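Local coordinates for fatty Acid Kinase (Fak) B3 protein (Streptococcus pneumoniae, PDB 6CNG) that binds linoleic acid in this structure and probably serves as a fatty-acid-binding protein of the DegV family in lipid transport or fatty acid metabolism, at residues T22-A27 with E96-I101; C31-L36 with D275-P280; N100-T105 with K132-D137; V145-E150 with R248-Q253; A242-G247 with E269-A274. One frame throughout, in Å; residues are numbered along the deposited sequence.

Interaction 1 of 5, residues T22-A27 with E96-I101; sequences TWKIIA and EGAKNI
Glu96 meets Lys24 through its backbone: the ammonium NZ of Lys24 donates to Glu96 O at 2.8 Å, in the plane of that carbonyl. The lysine chain is extended beyond CG, which carries NZ to this loop. NZ also bonds Ala94 O, so it ties down the C-terminal end of helix 88-95 and the residue after it. Ala98 CB rests against the same lysine chain, 3.8 Å from Lys24 CB. Lys99 N makes a weak, long bond to Thr22 O. Asn100 N gives the same oxygen a shorter bond of 3.1 Å. Asn100 O in turn accepts from Lys24 N at 2.9 Å, close to straight, with an N-H...O angle of 161°. Asn100 CB lies over the six-membered ring of Trp23, 3.9 Å from its centroid, in a CH-pi contact. Ile101 lies on the other side of the sheet, where its CG2 branch packs on Ile26 CD1 at 3.6 Å. Phe95 of helix 88-95 covers both isoleucines. Trp23 pairs with Asn100 and Lys24 with Ile101 in parallel register, as neighbouring strands do in the alpha/beta sheet of a DegV protein.

Interaction 2 of 5, residues C31-L36 with D275-P280; sequences CDYRQL and DIKILP
The loop 31-36 passes the end of strand 275-280 without pairing with it, and the nearest CA atoms, those of Asp32 and Pro280, are 7.0 Å apart. One water bridges the two backbones. It donates to Asp32 O and to Pro280 O, each at 2.6 Å. Asp32 CB also lies 3.6 Å from Pro280 O. The main side-chain contact is between Tyr33 and Leu279. The CD1 branch of Leu279 reaches Tyr33 CE1 at 3.6 Å, obliquely to the ring. Strand 275-280 is an outermost strand of the second mixed sheet of this DegV fold, and the loop follows the first strand of the other sheet, so the contact joins the two halves. Asp32 adds polar links: its N bonds Asp146 OD1 on helix 143-157, and its OD1 accepts from Ser282 N. Lys277 crosses Tyr33 at about a right angle, with CD 4.2 Å from Tyr33 OH. Its NZ forms a long salt bridge with Asp275.

Interaction 3 of 5, residues N100-T105 with K132-D137; sequences NIFLVT and KIHVID
Phe102 and His134 touch on one face of a fully paired parallel ladder, with Phe102 CD2 3.7 Å from His134 CB. Their rings meet rim to rim, planes 65° apart and centroids 6.0 Å apart. His134 CG is anti to the backbone N (chi1 -179°), which carries the imidazole past the phenyl and leaves CB nearest to it. Five backbone bonds hold the strands. The shortest runs from Ile136 N to Leu103 O, 2.6 Å long and nearly straight. The strands belong to a beta-alpha-beta unit, in which helix 113-127 makes the crossover from 100-105 to 132-137. The buried residues form the tight part. On the Phe102 face Ile136 CD1 packs on Val104 CG2, and helix 143-157 covers Val104. On the other face, Ile133 CG1 runs beside Ile101, 3.9 Å from its CB. The start of strand 132-137 is looser. Lys132 is exposed. Its extended chain starts beside Asn100, and its end departs to a salt bridge with Glu163. At the far end, Asp137 OD1 turns to the backbone N of Leu139 and Gly108.

Interaction 4 of 5, residues V145-E150 with R248-Q253; sequences VDLLVE and RIVMAQ
Leu147 on helix 143-157 packs on Val250 of strand 247-253, in a helix-on-sheet contact of the DegV fold. The axes of the two short segments come within 8.5 Å, at 131° between their directions. Leu147 CG lies beside its backbone N and anti to the carbonyl carbon (chi1 -80°). This helps bring the CD2 branch to the strand. CD2 sits only 3.4 Å from Val250 CG2, tighter than usual for two carbons. The two side chains pass antiparallel. The same CD2 also meets Arg248 CB at 3.8 Å. The other Val250 branch, CG1, faces Asp146, 3.7 Å from OD2. The other oxygen of Asp146, OD1, accepts from the backbone N of Asp32. Glu150 and Arg248 are both extended, one reaching in from the helix and the other from the strand. Their carboxylate and guanidinium planes are only 10° apart and stack. OE1 lies over one guanidinium face, 3.2 Å from Arg248 NH1, so the salt bridge rests on charge alone. Each group has another charged partner: Glu150 OE2 pairs with Lys277, and Arg248 NH2 with Asp154. Lys277 and Arg248 would probably favour an ionised Glu150. At the guanidinium edge, in plane, Arg248 NH1 donates to a water at 2.6 Å, and that water donates to Leu147 O.

Interaction 5 of 5, residues A242-G247 with E269-A274; sequences AGYAGG and ETFPQA
An edge-to-face aromatic pair, Tyr244 on Phe271, joins the turn after helix 228-242 to the turn after helix 257-270. The Tyr244 edge points at the Phe271 face, with planes at 80° and centroids 5.1 Å apart. Tyr244 CD2 stands over the centre of the Phe271 ring, and CE2 is 3.9 Å from Phe271 CD1. Thr270 CG2 lies on the opposite face of Phe271. Tyr244 CG is anti to the backbone N (chi1 -179°), and the phenol reaches forward along its own segment, to Gly247. There OH donates to Gly247 O at 2.7 Å, tilted out of the carbonyl plane. This bond helps fix the ring beside Phe271. The hydroxyl oxygen also sits against the methyl of Ala274, 3.2 Å from CB. Ala274 closes a type I beta turn that begins at Phe271, through a bond from its N to Phe271 O. The backbones meet at Gly246 and Ala274: Ala274 CA makes a CA-H...O contact of 3.5 Å with Gly246 O. A water donates to both Gly246 O and Gln273 O. Gly246 has positive phi, which suits glycine, at a corner of the chain. Gly243 ends helix 228-242 in a Schellman motif. Ile267 of helix 257-270 packs on both Tyr244 and Ala274, and strands 247-253 and 275-280 run on from this surface corner as parallel neighbours.

Overall arrangement
Interactions 1 and 3 share strand 100-105 and lie about 9 Å apart, centre to centre, in one mixed sheet, where 23-28, 100-105 and 132-137 are successive parallel neighbours. Interactions 2 and 4, centres about 6 Å apart, meet the other sheet through its neighbouring strands 275-280 and 247-253. Interaction 5 lies at the start of those strands, its centre about 15 Å from that of interaction 4. Helix 143-157 gives interaction 4 its first segment and packs on Val104 of interaction 3 and Ile25 of interaction 1. Along the chain they open in numerical order; interaction 2 spans 3, 4 and 5. Interactions 2 and 4 join the two sheet-bearing halves.

Interaction 1 of 5, residues T22-A27 with E96-I101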
# COMPACT_ATOMS: atom_id res chain seq x y z
N THR A 22 -24.91 3.79 6.80
CA THR A 22 -24.05 3.32 5.74
C THR A 22 -22.61 3.71 6.00
O THR A 22 -22.32 4.70 6.69
CB THR A 22 -24.48 3.83 4.36
OG1 THR A 22 -24.35 5.25 4.30
CG2 THR A 22 -25.92 3.47 4.05
N TRP A 23 -21.71 2.88 5.49
CA TRP A 23 -20.28 3.01 5.67
C TRP A 23 -19.56 2.85 4.33
O TRP A 23 -19.93 2.00 3.51
CB TRP A 23 -19.73 1.93 6.58
CG TRP A 23 -20.37 1.82 7.87
CD1 TRP A 23 -21.57 1.27 8.13
CD2 TRP A 23 -19.83 2.23 9.11
NE1 TRP A 23 -21.82 1.32 9.47
CE2 TRP A 23 -20.77 1.92 10.09
CE3 TRP A 23 -18.65 2.85 9.48
CZ2 TRP A 23 -20.56 2.18 11.40
CZ3 TRP A 23 -18.44 3.11 10.79
CH2 TRP A 23 -19.38 2.78 11.74
N LYS A 24 -18.54 3.66 4.11
CA LYS A 24 -17.64 3.48 2.99
C LYS A 24 -16.20 3.46 3.50
O LYS A 24 -15.81 4.27 4.34
CB LYS A 24 -17.80 4.57 1.93
CG LYS A 24 -18.48 4.10 0.69
CD LYS A 24 -18.71 5.21 -0.34
CE LYS A 24 -19.45 4.70 -1.57
NZ LYS A 24 -19.63 5.72 -2.67
N ILE A 25 -15.43 2.49 3.01
CA ILE A 25 -13.99 2.48 3.15
C ILE A 25 -13.41 2.83 1.78
O ILE A 25 -13.63 2.11 0.80
CB ILE A 25 -13.47 1.11 3.62
CG1 ILE A 25 -14.04 0.78 4.99
CG2 ILE A 25 -11.96 1.11 3.65
CD1 ILE A 25 -13.79 -0.66 5.41
N ILE A 26 -12.69 3.94 1.73
CA ILE A 26 -12.09 4.46 0.50
C ILE A 26 -10.59 4.36 0.63
O ILE A 26 -10.03 4.61 1.70
CB ILE A 26 -12.52 5.92 0.24
CG1 ILE A 26 -14.02 6.08 0.42
CG2 ILE A 26 -12.10 6.32 -1.15
CD1 ILE A 26 -14.52 7.48 0.24
N ALA A 27 -9.93 3.96 -0.44
CA ALA A 27 -8.48 3.92 -0.45
C ALA A 27 -8.00 4.32 -1.83
O ALA A 27 -8.71 4.13 -2.81
CB ALA A 27 -7.94 2.52 -0.11
N GLU A 96 -20.02 9.78 -2.20
CA GLU A 96 -21.47 9.84 -2.32
C GLU A 96 -22.16 8.56 -1.83
O GLU A 96 -21.68 7.45 -2.05
CB GLU A 96 -21.87 10.09 -3.76
CG GLU A 96 -23.34 10.45 -3.86
CD GLU A 96 -23.95 10.16 -5.21
OE1 GLU A 96 -25.09 10.62 -5.43
OE2 GLU A 96 -23.32 9.47 -6.04
N GLY A 97 -23.30 8.74 -1.16
CA GLY A 97 -24.09 7.61 -0.71
C GLY A 97 -23.66 6.95 0.58
O GLY A 97 -24.05 5.81 0.84
N ALA A 98 -22.85 7.63 1.40
CA ALA A 98 -22.39 7.05 2.65
C ALA A 98 -22.41 8.12 3.73
O ALA A 98 -22.12 9.29 3.47
CB ALA A 98 -20.97 6.51 2.54
N LYS A 99 -22.75 7.70 4.95
CA LYS A 99 -22.78 8.62 6.08
C LYS A 99 -21.53 8.54 6.96
O LYS A 99 -21.18 9.51 7.63
CB LYS A 99 -24.02 8.36 6.94
CG LYS A 99 -25.38 8.40 6.21
CD LYS A 99 -25.82 7.01 5.70
CE LYS A 99 -27.29 6.65 6.01
NZ LYS A 99 -27.56 6.42 7.46
N ASN A 100 -20.86 7.39 6.96
CA ASN A 100 -19.67 7.14 7.76
C ASN A 100 -18.56 6.74 6.79
O ASN A 100 -18.64 5.68 6.17
CB ASN A 100 -19.96 5.98 8.71
CG ASN A 100 -20.77 6.38 9.92
OD1 ASN A 100 -21.23 7.49 10.06
ND2 ASN A 100 -20.95 5.44 10.81
N ILE A 101 -17.51 7.56 6.68
CA ILE A 101 -16.48 7.39 5.65
C ILE A 101 -15.09 7.39 6.27
O ILE A 101 -14.72 8.32 6.98
CB ILE A 101 -16.55 8.49 4.57
CG1 ILE A 101 -17.90 8.44 3.86
CG2 ILE A 101 -15.45 8.30 3.57
CD1 ILE A 101 -18.20 9.69 3.09

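Interaction 2 of 5, residues C31-L36 with D275-P280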
# COMPACT_ATOMS: atom_id res chain seq x y z
N CYS A 31 -3.30 0.93 -2.25
CA CYS A 31 -3.92 -0.28 -1.73
C CYS A 31 -4.10 -1.27 -2.87
O CYS A 31 -4.52 -0.91 -3.97
CB CYS A 31 -5.30 0.03 -1.14
SG CYS A 31 -6.32 -1.36 -0.58
N ASP A 32 -3.80 -2.53 -2.60
CA ASP A 32 -3.81 -3.52 -3.65
C ASP A 32 -5.17 -4.16 -3.88
O ASP A 32 -5.32 -4.85 -4.89
CB ASP A 32 -2.78 -4.60 -3.31
CG ASP A 32 -1.41 -4.00 -3.04
OD1 ASP A 32 -0.83 -3.40 -3.94
OD2 ASP A 32 -0.95 -4.10 -1.90
N TYR A 33 -6.13 -3.95 -2.99
CA TYR A 33 -7.47 -4.50 -3.16
C TYR A 33 -8.21 -3.77 -4.27
O TYR A 33 -8.25 -2.54 -4.31
CB TYR A 33 -8.27 -4.34 -1.86
CG TYR A 33 -7.87 -5.24 -0.72
CD1 TYR A 33 -7.66 -6.59 -0.91
CD2 TYR A 33 -7.69 -4.74 0.55
CE1 TYR A 33 -7.30 -7.41 0.14
CE2 TYR A 33 -7.33 -5.53 1.60
CZ TYR A 33 -7.13 -6.87 1.40
OH TYR A 33 -6.76 -7.65 2.48
N ARG A 34 -8.84 -4.53 -5.17
CA ARG A 34 -9.91 -3.99 -6.00
C ARG A 34 -11.28 -4.29 -5.41
O ARG A 34 -12.21 -3.49 -5.55
CB ARG A 34 -9.84 -4.54 -7.43
CG ARG A 34 -8.43 -4.72 -8.05
CD ARG A 34 -7.73 -3.42 -8.26
NE ARG A 34 -6.78 -3.50 -9.36
CZ ARG A 34 -6.04 -2.47 -9.79
NH1 ARG A 34 -6.14 -1.29 -9.20
NH2 ARG A 34 -5.21 -2.63 -10.81
N GLN A 35 -11.38 -5.42 -4.71
CA GLN A 35 -12.55 -5.80 -3.96
C GLN A 35 -12.08 -6.13 -2.55
O GLN A 35 -11.06 -6.80 -2.39
CB GLN A 35 -13.20 -7.08 -4.53
CG GLN A 35 -13.68 -6.99 -5.97
CD GLN A 35 -14.16 -8.32 -6.53
OE1 GLN A 35 -15.31 -8.45 -6.94
NE2 GLN A 35 -13.29 -9.30 -6.57
N LEU A 36 -12.84 -5.71 -1.56
CA LEU A 36 -12.51 -5.97 -0.17
C LEU A 36 -13.08 -7.31 0.21
O LEU A 36 -14.28 -7.50 0.08
CB LEU A 36 -13.14 -4.91 0.71
CG LEU A 36 -12.66 -4.84 2.15
CD1 LEU A 36 -11.16 -4.83 2.26
CD2 LEU A 36 -13.22 -3.58 2.73
N ASP A 275 -1.22 -15.79 9.81
CA ASP A 275 -2.32 -15.60 8.90
C ASP A 275 -1.73 -14.74 7.80
O ASP A 275 -1.61 -13.52 7.94
CB ASP A 275 -3.48 -14.93 9.64
CG ASP A 275 -4.64 -14.55 8.72
OD1 ASP A 275 -4.58 -14.84 7.50
OD2 ASP A 275 -5.62 -13.96 9.24
N ILE A 276 -1.33 -15.37 6.72
CA ILE A 276 -0.63 -14.70 5.64
C ILE A 276 -1.50 -14.74 4.39
O ILE A 276 -2.09 -15.77 4.06
CB ILE A 276 0.71 -15.40 5.37
CG1 ILE A 276 1.53 -15.48 6.64
CG2 ILE A 276 1.48 -14.69 4.26
CD1 ILE A 276 2.77 -16.31 6.47
N LYS A 277 -1.57 -13.58 3.72
CA LYS A 277 -2.15 -13.41 2.40
C LYS A 277 -1.08 -12.93 1.43
O LYS A 277 -0.18 -12.17 1.80
CB LYS A 277 -3.28 -12.38 2.43
CG LYS A 277 -4.40 -12.61 3.45
CD LYS A 277 -5.26 -11.34 3.67
CE LYS A 277 -6.03 -11.33 5.02
NZ LYS A 277 -5.17 -11.40 6.26
N ILE A 278 -1.15 -13.37 0.18
CA ILE A 278 -0.26 -12.90 -0.88
C ILE A 278 -1.16 -12.28 -1.94
O ILE A 278 -2.09 -12.94 -2.43
CB ILE A 278 0.59 -14.05 -1.45
CG1 ILE A 278 1.26 -14.84 -0.34
CG2 ILE A 278 1.62 -13.52 -2.44
CD1 ILE A 278 1.92 -16.13 -0.82
N LEU A 279 -0.93 -11.01 -2.26
CA LEU A 279 -1.75 -10.28 -3.23
C LEU A 279 -0.88 -9.73 -4.35
O LEU A 279 0.25 -9.32 -4.12
CB LEU A 279 -2.48 -9.09 -2.60
CG LEU A 279 -3.42 -9.38 -1.45
CD1 LEU A 279 -3.94 -8.07 -0.94
CD2 LEU A 279 -4.52 -10.26 -1.94
N PRO A 280 -1.40 -9.66 -5.56
CA PRO A 280 -0.67 -8.97 -6.61
C PRO A 280 -0.71 -7.46 -6.39
O PRO A 280 -1.69 -6.91 -5.91
CB PRO A 280 -1.40 -9.40 -7.88
CG PRO A 280 -2.76 -9.65 -7.44
CD PRO A 280 -2.74 -10.06 -6.01
O HOH W 1 -4.26 -7.16 -5.45

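Interaction 3 of 5, residues N100-T105 with K132-D137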
# COMPACT_ATOMS: atom_id res chain seq x y z
N ASN A 100 -20.86 7.39 6.96
CA ASN A 100 -19.67 7.14 7.76
C ASN A 100 -18.56 6.74 6.79
O ASN A 100 -18.64 5.68 6.17
CB ASN A 100 -19.96 5.98 8.71
CG ASN A 100 -20.77 6.38 9.92
OD1 ASN A 100 -21.23 7.49 10.06
ND2 ASN A 100 -20.95 5.44 10.81
N ILE A 101 -17.51 7.56 6.68
CA ILE A 101 -16.48 7.39 5.65
C ILE A 101 -15.09 7.39 6.27
O ILE A 101 -14.72 8.32 6.98
CB ILE A 101 -16.55 8.49 4.57
CG1 ILE A 101 -17.90 8.44 3.86
CG2 ILE A 101 -15.45 8.30 3.57
CD1 ILE A 101 -18.20 9.69 3.09
N PHE A 102 -14.31 6.36 5.95
CA PHE A 102 -12.89 6.29 6.23
C PHE A 102 -12.13 6.29 4.92
O PHE A 102 -12.51 5.62 3.97
CB PHE A 102 -12.53 5.04 7.03
CG PHE A 102 -13.14 5.04 8.35
CD1 PHE A 102 -14.45 4.65 8.52
CD2 PHE A 102 -12.45 5.51 9.43
CE1 PHE A 102 -15.04 4.71 9.76
CE2 PHE A 102 -13.03 5.55 10.66
CZ PHE A 102 -14.32 5.16 10.82
N LEU A 103 -11.03 7.01 4.91
CA LEU A 103 -10.25 7.19 3.71
C LEU A 103 -8.81 6.95 4.10
O LEU A 103 -8.25 7.70 4.90
CB LEU A 103 -10.48 8.60 3.16
CG LEU A 103 -9.99 8.93 1.77
CD1 LEU A 103 -10.32 10.38 1.47
CD2 LEU A 103 -8.51 8.66 1.58
N VAL A 104 -8.21 5.92 3.54
CA VAL A 104 -6.81 5.60 3.76
C VAL A 104 -6.07 5.95 2.49
O VAL A 104 -6.39 5.43 1.42
CB VAL A 104 -6.63 4.12 4.10
CG1 VAL A 104 -5.20 3.83 4.52
CG2 VAL A 104 -7.59 3.71 5.16
N THR A 105 -5.06 6.79 2.62
CA THR A 105 -4.18 7.10 1.52
C THR A 105 -2.81 6.48 1.71
O THR A 105 -2.36 6.16 2.80
CB THR A 105 -4.01 8.61 1.35
OG1 THR A 105 -3.16 9.12 2.39
CG2 THR A 105 -5.32 9.29 1.39
N LYS A 132 -19.78 11.87 8.52
CA LYS A 132 -18.55 11.74 9.28
C LYS A 132 -17.47 11.13 8.40
O LYS A 132 -17.72 10.14 7.70
CB LYS A 132 -18.75 10.86 10.52
CG LYS A 132 -19.72 11.45 11.51
CD LYS A 132 -20.01 10.44 12.62
CE LYS A 132 -20.71 11.08 13.81
NZ LYS A 132 -21.10 10.05 14.78
N ILE A 133 -16.27 11.72 8.44
CA ILE A 133 -15.18 11.32 7.56
C ILE A 133 -13.88 11.35 8.37
O ILE A 133 -13.59 12.34 9.05
CB ILE A 133 -15.06 12.24 6.32
CG1 ILE A 133 -16.35 12.25 5.49
CG2 ILE A 133 -13.95 11.79 5.45
CD1 ILE A 133 -16.50 13.46 4.60
N HIS A 134 -13.12 10.27 8.29
CA HIS A 134 -11.81 10.18 8.92
C HIS A 134 -10.78 9.81 7.87
O HIS A 134 -10.85 8.72 7.28
CB HIS A 134 -11.83 9.14 10.03
CG HIS A 134 -10.53 9.00 10.75
ND1 HIS A 134 -10.07 9.94 11.64
CD2 HIS A 134 -9.61 8.00 10.75
CE1 HIS A 134 -8.92 9.54 12.14
NE2 HIS A 134 -8.62 8.36 11.61
N VAL A 135 -9.81 10.69 7.67
CA VAL A 135 -8.74 10.51 6.70
C VAL A 135 -7.52 9.97 7.43
O VAL A 135 -7.05 10.57 8.40
CB VAL A 135 -8.39 11.82 5.99
CG1 VAL A 135 -7.37 11.56 4.91
CG2 VAL A 135 -9.62 12.50 5.42
N ILE A 136 -7.00 8.87 6.92
CA ILE A 136 -5.86 8.19 7.50
C ILE A 136 -4.76 8.31 6.48
O ILE A 136 -4.87 7.79 5.37
CB ILE A 136 -6.20 6.72 7.78
CG1 ILE A 136 -7.37 6.67 8.76
CG2 ILE A 136 -5.00 6.02 8.27
CD1 ILE A 136 -8.02 5.32 8.91
N ASP A 137 -3.71 9.00 6.85
CA ASP A 137 -2.44 8.87 6.15
C ASP A 137 -1.75 7.62 6.67
O ASP A 137 -1.32 7.58 7.83
CB ASP A 137 -1.60 10.11 6.42
CG ASP A 137 -0.32 10.13 5.64
OD1 ASP A 137 0.10 9.13 5.02
OD2 ASP A 137 0.30 11.20 5.66

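Interaction 4 of 5, residues V145-E150 with R248-Q253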
# COMPACT_ATOMS: atom_id res chain seq x y z
N VAL A 145 -1.23 -0.87 3.93
CA VAL A 145 -2.52 -0.26 3.64
C VAL A 145 -3.59 -1.33 3.53
O VAL A 145 -4.72 -1.16 3.99
CB VAL A 145 -2.42 0.59 2.36
CG1 VAL A 145 -3.76 1.05 1.97
CG2 VAL A 145 -1.52 1.78 2.58
N ASP A 146 -3.26 -2.45 2.91
CA ASP A 146 -4.23 -3.52 2.82
C ASP A 146 -4.69 -3.98 4.20
O ASP A 146 -5.87 -4.17 4.43
CB ASP A 146 -3.59 -4.65 2.04
CG ASP A 146 -3.16 -4.21 0.65
OD1 ASP A 146 -3.68 -3.20 0.16
OD2 ASP A 146 -2.30 -4.87 0.02
N LEU A 147 -3.74 -4.17 5.13
CA LEU A 147 -4.11 -4.54 6.48
C LEU A 147 -5.01 -3.51 7.13
O LEU A 147 -5.95 -3.85 7.85
CB LEU A 147 -2.85 -4.68 7.31
CG LEU A 147 -2.07 -5.98 7.17
CD1 LEU A 147 -0.83 -5.92 8.02
CD2 LEU A 147 -2.93 -7.18 7.51
N LEU A 148 -4.72 -2.24 6.92
CA LEU A 148 -5.54 -1.21 7.53
C LEU A 148 -6.96 -1.28 7.03
O LEU A 148 -7.91 -1.11 7.78
CB LEU A 148 -4.99 0.17 7.22
CG LEU A 148 -3.63 0.51 7.80
CD1 LEU A 148 -3.29 1.91 7.39
CD2 LEU A 148 -3.64 0.40 9.27
N VAL A 149 -7.11 -1.51 5.74
CA VAL A 149 -8.45 -1.59 5.17
C VAL A 149 -9.18 -2.83 5.66
O VAL A 149 -10.36 -2.77 5.99
CB VAL A 149 -8.31 -1.53 3.64
CG1 VAL A 149 -9.45 -2.20 2.99
CG2 VAL A 149 -8.20 -0.09 3.24
N GLU A 150 -8.49 -3.95 5.72
CA GLU A 150 -9.08 -5.13 6.31
C GLU A 150 -9.53 -4.87 7.74
O GLU A 150 -10.60 -5.31 8.16
CB GLU A 150 -8.07 -6.27 6.28
CG GLU A 150 -8.51 -7.42 7.16
CD GLU A 150 -7.63 -8.65 7.06
OE1 GLU A 150 -8.04 -9.71 7.57
OE2 GLU A 150 -6.55 -8.54 6.44
N ARG A 248 -1.09 -11.03 11.53
CA ARG A 248 -1.42 -11.00 10.12
C ARG A 248 -0.26 -10.44 9.31
O ARG A 248 0.45 -9.53 9.74
CB ARG A 248 -2.64 -10.12 9.86
CG ARG A 248 -3.93 -10.67 10.40
CD ARG A 248 -5.06 -9.69 10.12
NE ARG A 248 -6.29 -10.17 10.71
CZ ARG A 248 -7.40 -9.47 10.81
NH1 ARG A 248 -7.44 -8.23 10.35
NH2 ARG A 248 -8.46 -10.00 11.39
N ILE A 249 -0.08 -11.00 8.12
CA ILE A 249 0.81 -10.47 7.10
C ILE A 249 0.06 -10.40 5.79
O ILE A 249 -0.73 -11.29 5.47
CB ILE A 249 2.03 -11.37 6.92
CG1 ILE A 249 2.84 -11.47 8.21
CG2 ILE A 249 2.89 -10.85 5.82
CD1 ILE A 249 3.98 -12.42 8.10
N VAL A 250 0.32 -9.33 5.04
CA VAL A 250 -0.13 -9.16 3.65
C VAL A 250 1.10 -8.88 2.80
O VAL A 250 1.75 -7.85 2.97
CB VAL A 250 -1.15 -8.03 3.51
CG1 VAL A 250 -1.51 -7.86 2.10
CG2 VAL A 250 -2.37 -8.34 4.32
N MET A 251 1.43 -9.79 1.91
CA MET A 251 2.54 -9.63 0.98
C MET A 251 1.99 -9.22 -0.39
O MET A 251 1.46 -10.05 -1.13
CB MET A 251 3.30 -10.95 0.82
CG MET A 251 3.94 -11.51 2.06
SD MET A 251 4.77 -13.07 1.75
CE MET A 251 5.25 -13.57 3.38
N ALA A 252 2.12 -7.95 -0.72
CA ALA A 252 1.86 -7.47 -2.08
C ALA A 252 3.12 -7.62 -2.92
O ALA A 252 4.16 -7.07 -2.58
CB ALA A 252 1.44 -6.00 -2.02
N GLN A 253 3.02 -8.33 -4.04
CA GLN A 253 4.19 -8.66 -4.82
C GLN A 253 3.94 -8.47 -6.32
O GLN A 253 2.80 -8.55 -6.79
CB GLN A 253 4.64 -10.10 -4.56
CG GLN A 253 3.56 -11.13 -4.71
CD GLN A 253 3.36 -11.56 -6.14
OE1 GLN A 253 4.29 -11.59 -6.91
NE2 GLN A 253 2.13 -11.90 -6.50
O HOH W 2 -5.96 -6.30 9.48

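Interaction 5 of 5, residues A242-G247 with E269-A274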
# COMPACT_ATOMS: atom_id res chain seq x y z
N ALA A 242 11.78 -6.74 14.17
CA ALA A 242 10.79 -5.70 14.32
C ALA A 242 9.71 -6.06 15.32
O ALA A 242 8.98 -5.17 15.76
CB ALA A 242 10.12 -5.45 12.98
N GLY A 243 9.59 -7.31 15.70
CA GLY A 243 8.66 -7.71 16.70
C GLY A 243 7.43 -8.43 16.21
O GLY A 243 6.42 -8.42 16.91
N TYR A 244 7.48 -9.05 15.03
CA TYR A 244 6.40 -9.93 14.58
C TYR A 244 6.23 -11.06 15.59
O TYR A 244 7.20 -11.54 16.18
CB TYR A 244 6.70 -10.46 13.17
CG TYR A 244 5.61 -11.36 12.60
CD1 TYR A 244 4.42 -10.85 12.12
CD2 TYR A 244 5.79 -12.73 12.54
CE1 TYR A 244 3.45 -11.66 11.64
CE2 TYR A 244 4.82 -13.55 12.06
CZ TYR A 244 3.66 -13.02 11.62
OH TYR A 244 2.71 -13.85 11.15
N ALA A 245 4.98 -11.46 15.82
CA ALA A 245 4.67 -12.47 16.82
C ALA A 245 3.52 -13.38 16.39
O ALA A 245 2.73 -13.84 17.22
CB ALA A 245 4.38 -11.82 18.17
N GLY A 246 3.44 -13.69 15.09
CA GLY A 246 2.44 -14.61 14.57
C GLY A 246 1.14 -14.00 14.08
O GLY A 246 0.23 -14.76 13.76
N GLY A 247 1.03 -12.66 14.01
CA GLY A 247 -0.15 -11.99 13.52
C GLY A 247 -0.34 -12.00 12.01
O GLY A 247 0.18 -12.85 11.28
N GLU A 269 6.61 -21.96 9.55
CA GLU A 269 7.39 -22.94 10.30
C GLU A 269 7.75 -22.41 11.67
O GLU A 269 7.67 -23.14 12.67
CB GLU A 269 8.61 -23.33 9.48
CG GLU A 269 8.22 -24.23 8.35
CD GLU A 269 9.28 -24.39 7.30
OE1 GLU A 269 10.33 -23.76 7.36
OE2 GLU A 269 9.04 -25.14 6.36
N THR A 270 8.11 -21.12 11.75
CA THR A 270 8.49 -20.52 13.02
C THR A 270 7.27 -20.11 13.85
O THR A 270 7.29 -20.22 15.08
CB THR A 270 9.35 -19.29 12.77
OG1 THR A 270 10.51 -19.64 12.01
CG2 THR A 270 9.78 -18.73 14.06
N PHE A 271 6.23 -19.58 13.20
CA PHE A 271 5.06 -19.02 13.87
C PHE A 271 3.86 -19.77 13.30
O PHE A 271 3.25 -19.31 12.33
CB PHE A 271 4.94 -17.52 13.61
CG PHE A 271 6.13 -16.71 14.03
CD1 PHE A 271 7.17 -16.46 13.15
CD2 PHE A 271 6.21 -16.18 15.31
CE1 PHE A 271 8.26 -15.71 13.54
CE2 PHE A 271 7.30 -15.42 15.70
CZ PHE A 271 8.33 -15.19 14.81
N PRO A 272 3.50 -20.93 13.87
CA PRO A 272 2.52 -21.81 13.19
C PRO A 272 1.12 -21.20 12.95
O PRO A 272 0.41 -21.67 12.04
CB PRO A 272 2.47 -23.04 14.11
CG PRO A 272 3.04 -22.55 15.41
CD PRO A 272 4.06 -21.57 15.07
N GLN A 273 0.73 -20.19 13.71
CA GLN A 273 -0.59 -19.58 13.59
C GLN A 273 -0.64 -18.41 12.62
O GLN A 273 -1.69 -17.78 12.50
CB GLN A 273 -1.08 -19.14 14.98
CG GLN A 273 -2.07 -20.13 15.63
CD GLN A 273 -1.61 -21.60 15.59
OE1 GLN A 273 -2.08 -22.40 14.77
NE2 GLN A 273 -0.70 -21.96 16.49
N ALA A 274 0.44 -18.12 11.91
CA ALA A 274 0.49 -16.94 11.06
C ALA A 274 -0.63 -16.97 10.03
O ALA A 274 -0.93 -18.01 9.45
CB ALA A 274 1.84 -16.84 10.36
O HOH W 3 -2.53 -14.81 12.55